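Local structure of uronate isomerase (Caulobacter crescentus, 2Q01) at residues T170-H175 / Q179-I184; A183-G188 / I243-T248. The protein catalyses the reversible isomerisation of D-glucuronate to D-fructuronate and of D-galacturonate to D-tagaturonate in bacterial uronate metabolism. All coordinates share one frame; numbering follows the deposited sequence.

Interaction 1. Residues T170-H175 / Q179-I184; sequences TTEGPH and QHHAAI
T170 and H181 are the residues whose backbones come nearest across this contact, yet their CA atoms are still 9.4 Å apart, so the irregular segment 170-175, extended over its first four residues, and helical segment 179-184 meet through side chains alone. The imidazole of H181 spans the gap. Its NE2 donates to T170 OG1 over 2.8 Å, and OG1 lies only 1° out of the ring plane, which puts the hydroxyl squarely at the ring edge. T170 holds OG1 between its backbone N and carbonyl carbon (chi1 74°), where it meets the imidazole edge. The same hydroxyl passes the chain of bonds on: OG1 donates to E172 OE1 at 2.7 Å, arriving from above the carboxylate plane. Accepting from the imidazole and donating to the carboxylate helps fix the rotation of the T170 side chain; T170 OG1 and H181 NE2 each also have a weak bond to I194 O.

E172 also touches the ring directly, OE1 resting 3.7 Å from H181 CE1 at the ring edge, with carboxylate and imidazole planes 71° apart. OE1 stays 4.3 Å from H181 NE2. All three residues are buried.

The contact ties the loop leaving strand 165-169, the middle strand of a three-stranded parallel sheet, to helix 179-186, which follows it in the chain. I194, at the end of neighbouring strand 192-194, pairs with T170 through the backbone, while P46, just before helix 47-51, packs on H181.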
ATOM      1  N   THR B 170     -23.465  19.498 -10.938  1.00 40.77           N
ATOM      2  CA  THR B 170     -23.026  18.965 -12.223  1.00 43.59           C
ATOM      3  C   THR B 170     -21.670  19.595 -12.587  1.00 41.51           C
ATOM      4  O   THR B 170     -21.175  20.459 -11.867  1.00 48.94           O
ATOM      5  CB  THR B 170     -24.079  19.217 -13.324  1.00 43.29           C
ATOM      6  OG1 THR B 170     -24.060  20.597 -13.699  1.00 54.91           O
ATOM      7  CG2 THR B 170     -25.475  18.857 -12.830  1.00 41.95           C
ATOM      8  N   THR B 171     -21.064  19.164 -13.691  1.00 51.15           N
ATOM      9  CA  THR B 171     -19.715  19.626 -14.046  1.00 54.17           C
ATOM     10  C   THR B 171     -19.626  20.119 -15.496  1.00 46.99           C
ATOM     11  O   THR B 171     -19.811  19.340 -16.437  1.00 52.93           O
ATOM     12  CB  THR B 171     -18.660  18.524 -13.762  1.00 54.47           C
ATOM     13  OG1 THR B 171     -18.760  18.110 -12.394  1.00 67.76           O
ATOM     14  CG2 THR B 171     -17.258  19.026 -14.012  1.00 51.45           C
ATOM     15  N   GLU B 172     -19.360  21.417 -15.661  1.00 36.26           N
ATOM     16  CA  GLU B 172     -19.255  22.040 -16.991  1.00 39.72           C
ATOM     17  C   GLU B 172     -17.935  22.783 -17.157  1.00 39.27           C
ATOM     18  O   GLU B 172     -17.343  23.235 -16.178  1.00 48.86           O
ATOM     19  CB  GLU B 172     -20.403  23.028 -17.270  1.00 42.86           C
ATOM     20  CG  GLU B 172     -21.711  22.831 -16.491  1.00 60.93           C
ATOM     21  CD  GLU B 172     -22.531  21.632 -16.928  1.00 66.60           C
ATOM     22  OE1 GLU B 172     -22.757  20.749 -16.081  1.00 68.89           O
ATOM     23  OE2 GLU B 172     -22.965  21.575 -18.100  1.00 80.28           O
ATOM     24  N   GLY B 173     -17.480  22.903 -18.400  1.00 38.43           N
ATOM     25  CA  GLY B 173     -16.320  23.726 -18.726  1.00 38.00           C
ATOM     26  C   GLY B 173     -16.716  25.159 -19.030  1.00 36.56           C
ATOM     27  O   GLY B 173     -17.897  25.448 -19.210  1.00 50.87           O
ATOM     28  N   PRO B 174     -15.726  26.070 -19.114  1.00 44.36           N
ATOM     29  CA  PRO B 174     -15.936  27.500 -19.394  1.00 42.81           C
ATOM     30  C   PRO B 174     -16.424  27.765 -20.816  1.00 44.19           C
ATOM     31  O   PRO B 174     -16.965  28.838 -21.095  1.00 45.86           O
ATOM     32  CB  PRO B 174     -14.541  28.111 -19.216  1.00 40.81           C
ATOM     33  CG  PRO B 174     -13.691  27.053 -18.639  1.00 43.04           C
ATOM     34  CD  PRO B 174     -14.300  25.746 -18.962  1.00 47.84           C
ATOM     35  N   HIS B 175     -16.221  26.788 -21.696  1.00 43.42           N
ATOM     36  CA  HIS B 175     -16.626  26.864 -23.091  1.00 40.72           C
ATOM     37  C   HIS B 175     -18.077  26.454 -23.357  1.00 46.79           C
ATOM     38  O   HIS B 175     -18.616  26.773 -24.416  1.00 60.50           O
ATOM     39  CB  HIS B 175     -15.674  26.037 -23.965  1.00 45.63           C
ATOM     40  CG  HIS B 175     -15.613  24.585 -23.601  1.00 47.71           C
ATOM     41  ND1 HIS B 175     -14.843  24.109 -22.560  1.00 46.98           N
ATOM     42  CD2 HIS B 175     -16.209  23.502 -24.152  1.00 40.72           C
ATOM     43  CE1 HIS B 175     -14.983  22.798 -22.475  1.00 53.54           C
ATOM     44  NE2 HIS B 175     -15.806  22.405 -23.431  1.00 51.70           N
ATOM     45  N   GLN B 179     -27.090  27.100 -19.776  1.00 39.18           N
ATOM     46  CA  GLN B 179     -28.457  27.144 -20.274  1.00 33.06           C
ATOM     47  C   GLN B 179     -29.445  26.401 -19.369  1.00 37.83           C
ATOM     48  O   GLN B 179     -30.464  26.954 -18.955  1.00 43.83           O
ATOM     49  CB  GLN B 179     -28.445  26.490 -21.658  1.00 38.93           C
ATOM     50  CG  GLN B 179     -29.638  26.748 -22.549  1.00 53.32           C
ATOM     51  CD  GLN B 179     -29.562  25.963 -23.850  1.00 61.03           C
ATOM     52  OE1 GLN B 179     -30.575  25.758 -24.520  1.00 82.86           O
ATOM     53  NE2 GLN B 179     -28.361  25.515 -24.210  1.00 55.43           N
ATOM     54  N   HIS B 180     -29.126  25.147 -19.068  1.00 39.09           N
ATOM     55  CA  HIS B 180     -30.044  24.259 -18.369  1.00 42.31           C
ATOM     56  C   HIS B 180     -30.126  24.554 -16.881  1.00 38.30           C
ATOM     57  O   HIS B 180     -31.133  24.265 -16.249  1.00 48.39           O
ATOM     58  CB  HIS B 180     -29.663  22.803 -18.623  1.00 38.94           C
ATOM     59  CG  HIS B 180     -29.606  22.455 -20.076  1.00 49.84           C
ATOM     60  ND1 HIS B 180     -30.731  22.401 -20.871  1.00 49.96           N
ATOM     61  CD2 HIS B 180     -28.559  22.170 -20.885  1.00 59.67           C
ATOM     62  CE1 HIS B 180     -30.380  22.087 -22.105  1.00 61.49           C
ATOM     63  NE2 HIS B 180     -29.068  21.942 -22.140  1.00 64.99           N
ATOM     64  N   HIS B 181     -29.068  25.143 -16.336  1.00 44.42           N
ATOM     65  CA  HIS B 181     -29.063  25.581 -14.948  1.00 36.03           C
ATOM     66  C   HIS B 181     -29.930  26.809 -14.740  1.00 39.31           C
ATOM     67  O   HIS B 181     -30.595  26.924 -13.714  1.00 39.61           O
ATOM     68  CB  HIS B 181     -27.640  25.871 -14.491  1.00 48.68           C
ATOM     69  CG  HIS B 181     -26.791  24.650 -14.380  1.00 39.97           C
ATOM     70  ND1 HIS B 181     -26.096  24.133 -15.450  1.00 45.31           N
ATOM     71  CD2 HIS B 181     -26.541  23.832 -13.333  1.00 43.68           C
ATOM     72  CE1 HIS B 181     -25.437  23.058 -15.061  1.00 53.97           C
ATOM     73  NE2 HIS B 181     -25.697  22.848 -13.783  1.00 46.62           N
ATOM     74  N   ALA B 182     -29.906  27.729 -15.705  1.00 40.43           N
ATOM     75  CA  ALA B 182     -30.769  28.914 -15.679  1.00 44.18           C
ATOM     76  C   ALA B 182     -32.244  28.532 -15.753  1.00 43.68           C
ATOM     77  O   ALA B 182     -33.081  29.158 -15.105  1.00 51.27           O
ATOM     78  CB  ALA B 182     -30.406  29.870 -16.807  1.00 36.74           C
ATOM     79  N   ALA B 183     -32.547  27.491 -16.526  1.00 43.14           N
ATOM     80  CA  ALA B 183     -33.915  27.009 -16.693  1.00 40.71           C
ATOM     81  C   ALA B 183     -34.431  26.303 -15.444  1.00 40.92           C
ATOM     82  O   ALA B 183     -35.631  26.330 -15.170  1.00 52.68           O
ATOM     83  CB  ALA B 183     -34.008  26.092 -17.896  1.00 40.65           C
ATOM     84  N   ILE B 184     -33.523  25.674 -14.701  1.00 45.01           N
ATOM     85  CA  ILE B 184     -33.858  24.997 -13.452  1.00 46.41           C
ATOM     86  C   ILE B 184     -34.253  26.023 -12.396  1.00 51.90           C
ATOM     87  O   ILE B 184     -35.272  25.864 -11.717  1.00 65.76           O
ATOM     88  CB  ILE B 184     -32.698  24.091 -12.950  1.00 42.81           C
ATOM     89  CG1 ILE B 184     -32.671  22.774 -13.733  1.00 37.15           C
ATOM     90  CG2 ILE B 184     -32.827  23.791 -11.446  1.00 52.63           C
ATOM     91  CD1 ILE B 184     -31.336  22.036 -13.664  1.00 28.87           C
TER

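Interaction 2. Residues A183-G188 / I243-T248; sequences AIRESG and IDAGAT
R185 reaches from helix 179-186 to the end of helix 228-244 and lays its guanidinium against the backbone of D244 and A245. The backbones remain well separated, R185 CA and A245 CA being 8.5 Å apart, and the long arginine side chain closes the distance. Its CG stands beside the backbone N, and the chain bends at chi3 (-81°), presenting one guanidinium face to the turn.

The close part of the contact is small. A245 CA sits 3.4 Å above the guanidinium plane of R185, displaced towards its rim, and A245 CB approaches R185 NH2 to 3.5 Å. The carbonyl oxygen of D244 lies over the same face, also off centre; at 4.0 Å from R185 NE it is a neighbour above the plane and does not receive a direct bond. Polar linkage comes instead through a water in the guanidinium plane, which accepts from R185 NH2 at 2.8 Å and donates to A245 O at 2.6 Å. The water thus joins the arginine to a backbone carbonyl just past helix 228-244.

That end is a Schellman motif: G246 has positive phi (105°), and its N bonds to I243 O at 2.9 Å, turning the chain out of the helix and into A247.

The other side is loose. D244 adds only a little to the contact, its carboxylate leading away from R185 into an exposed position, where OD2 bonds to Q240 within its own helix. With only 105 Å² buried in total, this is a small, partly buried contact between the C-terminal ends of two helices. W478, from the C-terminal region, lies against R185, and L178, just before helix 179-186, packs on A245. Beyond the turn, T248 leads into strand 249-252 and bonds through its backbone to V305 of strand 305-308.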
ATOM      1  N   ALA B 183     -32.547  27.491 -16.526  1.00 43.14           N
ATOM      2  CA  ALA B 183     -33.915  27.009 -16.693  1.00 40.71           C
ATOM      3  C   ALA B 183     -34.431  26.303 -15.444  1.00 40.92           C
ATOM      4  O   ALA B 183     -35.631  26.330 -15.170  1.00 52.68           O
ATOM      5  CB  ALA B 183     -34.008  26.092 -17.896  1.00 40.65           C
ATOM      6  N   ILE B 184     -33.523  25.674 -14.701  1.00 45.01           N
ATOM      7  CA  ILE B 184     -33.858  24.997 -13.452  1.00 46.41           C
ATOM      8  C   ILE B 184     -34.253  26.023 -12.396  1.00 51.90           C
ATOM      9  O   ILE B 184     -35.272  25.864 -11.717  1.00 65.76           O
ATOM     10  CB  ILE B 184     -32.698  24.091 -12.950  1.00 42.81           C
ATOM     11  CG1 ILE B 184     -32.671  22.774 -13.733  1.00 37.15           C
ATOM     12  CG2 ILE B 184     -32.827  23.791 -11.446  1.00 52.63           C
ATOM     13  CD1 ILE B 184     -31.336  22.036 -13.664  1.00 28.87           C
ATOM     14  N   ARG B 185     -33.452  27.075 -12.262  1.00 49.18           N
ATOM     15  CA  ARG B 185     -33.715  28.114 -11.271  1.00 50.35           C
ATOM     16  C   ARG B 185     -35.029  28.837 -11.557  1.00 53.26           C
ATOM     17  O   ARG B 185     -35.821  29.091 -10.650  1.00 59.62           O
ATOM     18  CB  ARG B 185     -32.561  29.118 -11.229  1.00 48.42           C
ATOM     19  CG  ARG B 185     -31.182  28.480 -11.273  1.00 47.69           C
ATOM     20  CD  ARG B 185     -30.108  29.458 -10.823  1.00 44.30           C
ATOM     21  NE  ARG B 185     -29.720  30.374 -11.891  1.00 54.56           N
ATOM     22  CZ  ARG B 185     -28.910  30.052 -12.895  1.00 49.34           C
ATOM     23  NH1 ARG B 185     -28.612  30.950 -13.823  1.00 57.10           N
ATOM     24  NH2 ARG B 185     -28.399  28.831 -12.971  1.00 37.71           N
ATOM     25  N   GLU B 186     -35.250  29.165 -12.826  1.00 56.84           N
ATOM     26  CA  GLU B 186     -36.373  30.011 -13.224  1.00 58.84           C
ATOM     27  C   GLU B 186     -37.719  29.306 -13.080  1.00 61.66           C
ATOM     28  O   GLU B 186     -38.759  29.963 -12.969  1.00 66.27           O
ATOM     29  CB  GLU B 186     -36.191  30.509 -14.652  1.00 59.52           C
ATOM     30  CG  GLU B 186     -35.224  31.667 -14.780  1.00 74.77           C
ATOM     31  CD  GLU B 186     -35.216  32.247 -16.174  1.00 91.18           C
ATOM     32  OE1 GLU B 186     -34.733  31.569 -17.107  1.00 90.76           O
ATOM     33  OE2 GLU B 186     -35.705  33.382 -16.334  1.00 94.34           O
ATOM     34  N   SER B 187     -37.696  27.973 -13.079  1.00 59.64           N
ATOM     35  CA  SER B 187     -38.909  27.171 -12.909  1.00 60.50           C
ATOM     36  C   SER B 187     -39.392  27.199 -11.465  1.00 62.40           C
ATOM     37  O   SER B 187     -38.640  27.565 -10.559  1.00 60.11           O
ATOM     38  CB  SER B 187     -38.679  25.725 -13.360  1.00 60.38           C
ATOM     39  OG  SER B 187     -37.861  25.019 -12.445  1.00 50.88           O
ATOM     40  N   GLY B 188     -40.647  26.801 -11.261  1.00 67.43           N
ATOM     41  CA  GLY B 188     -41.261  26.770  -9.928  1.00 69.86           C
ATOM     42  C   GLY B 188     -40.705  25.693  -9.014  1.00 64.76           C
ATOM     43  O   GLY B 188     -40.795  25.804  -7.789  1.00 69.54           O
ATOM     44  N   ILE B 243     -20.553  30.929 -10.552  1.00 38.28           N
ATOM     45  CA  ILE B 243     -20.970  31.384  -9.221  1.00 38.78           C
ATOM     46  C   ILE B 243     -22.431  31.842  -9.216  1.00 43.68           C
ATOM     47  O   ILE B 243     -23.212  31.452  -8.338  1.00 42.02           O
ATOM     48  CB  ILE B 243     -20.039  32.519  -8.710  1.00 37.53           C
ATOM     49  CG1 ILE B 243     -18.668  31.945  -8.370  1.00 36.68           C
ATOM     50  CG2 ILE B 243     -20.616  33.225  -7.478  1.00 45.22           C
ATOM     51  CD1 ILE B 243     -17.559  32.942  -8.434  1.00 46.95           C
ATOM     52  N   ASP B 244     -22.788  32.645 -10.219  1.00 44.47           N
ATOM     53  CA  ASP B 244     -24.159  33.114 -10.422  1.00 47.60           C
ATOM     54  C   ASP B 244     -25.132  31.973 -10.728  1.00 49.40           C
ATOM     55  O   ASP B 244     -26.336  32.098 -10.494  1.00 61.49           O
ATOM     56  CB  ASP B 244     -24.206  34.159 -11.541  1.00 44.60           C
ATOM     57  CG  ASP B 244     -23.505  35.458 -11.169  1.00 64.55           C
ATOM     58  OD1 ASP B 244     -23.127  36.206 -12.095  1.00 84.61           O
ATOM     59  OD2 ASP B 244     -23.331  35.737  -9.962  1.00 71.29           O
ATOM     60  N   ALA B 245     -24.601  30.867 -11.244  1.00 51.64           N
ATOM     61  CA  ALA B 245     -25.376  29.652 -11.482  1.00 47.88           C
ATOM     62  C   ALA B 245     -25.354  28.716 -10.263  1.00 48.02           C
ATOM     63  O   ALA B 245     -25.892  27.605 -10.309  1.00 44.05           O
ATOM     64  CB  ALA B 245     -24.862  28.934 -12.723  1.00 45.22           C
ATOM     65  N   GLY B 246     -24.717  29.168  -9.185  1.00 41.21           N
ATOM     66  CA  GLY B 246     -24.739  28.456  -7.914  1.00 45.44           C
ATOM     67  C   GLY B 246     -23.483  27.699  -7.529  1.00 44.91           C
ATOM     68  O   GLY B 246     -23.436  27.105  -6.450  1.00 54.04           O
ATOM     69  N   ALA B 247     -22.473  27.718  -8.400  1.00 42.84           N
ATOM     70  CA  ALA B 247     -21.207  27.021  -8.151  1.00 38.53           C
ATOM     71  C   ALA B 247     -20.475  27.530  -6.919  1.00 39.99           C
ATOM     72  O   ALA B 247     -20.459  28.729  -6.632  1.00 37.94           O
ATOM     73  CB  ALA B 247     -20.293  27.098  -9.357  1.00 39.30           C
ATOM     74  N   THR B 248     -19.891  26.592  -6.184  1.00 43.49           N
ATOM     75  CA  THR B 248     -19.058  26.901  -5.031  1.00 39.86           C
ATOM     76  C   THR B 248     -17.686  26.264  -5.206  1.00 32.90           C
ATOM     77  O   THR B 248     -16.776  26.500  -4.407  1.00 39.79           O
ATOM     78  CB  THR B 248     -19.684  26.374  -3.716  1.00 45.97           C
ATOM     79  OG1 THR B 248     -19.843  24.951  -3.784  1.00 43.68           O
ATOM     80  CG2 THR B 248     -21.041  27.018  -3.430  1.00 43.92           C
TER
HETATM   81  O   HOH W   1     -28.123  26.695 -11.210  1.00 31.56           O

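Helix 179-186 is common to both interactions, whose centres lie about 9 Å apart on the same side of the chain's centre. Interaction 1 uses its first turn, through H181, and interaction 2 its last, through R185, with A183 and I184 belonging to both. In chain order, the loop after strand 165-169 comes first, then the shared helix, and last segment 243-248, which starts 55 residues after segment 183-188 ends. Interaction 1 is therefore local and buried, beside the parallel sheet that holds strand 165-169, whereas the partly exposed interaction 2 reaches the turn leading into strand 249-252 of the other parallel sheet in this TIM-barrel-clan protein.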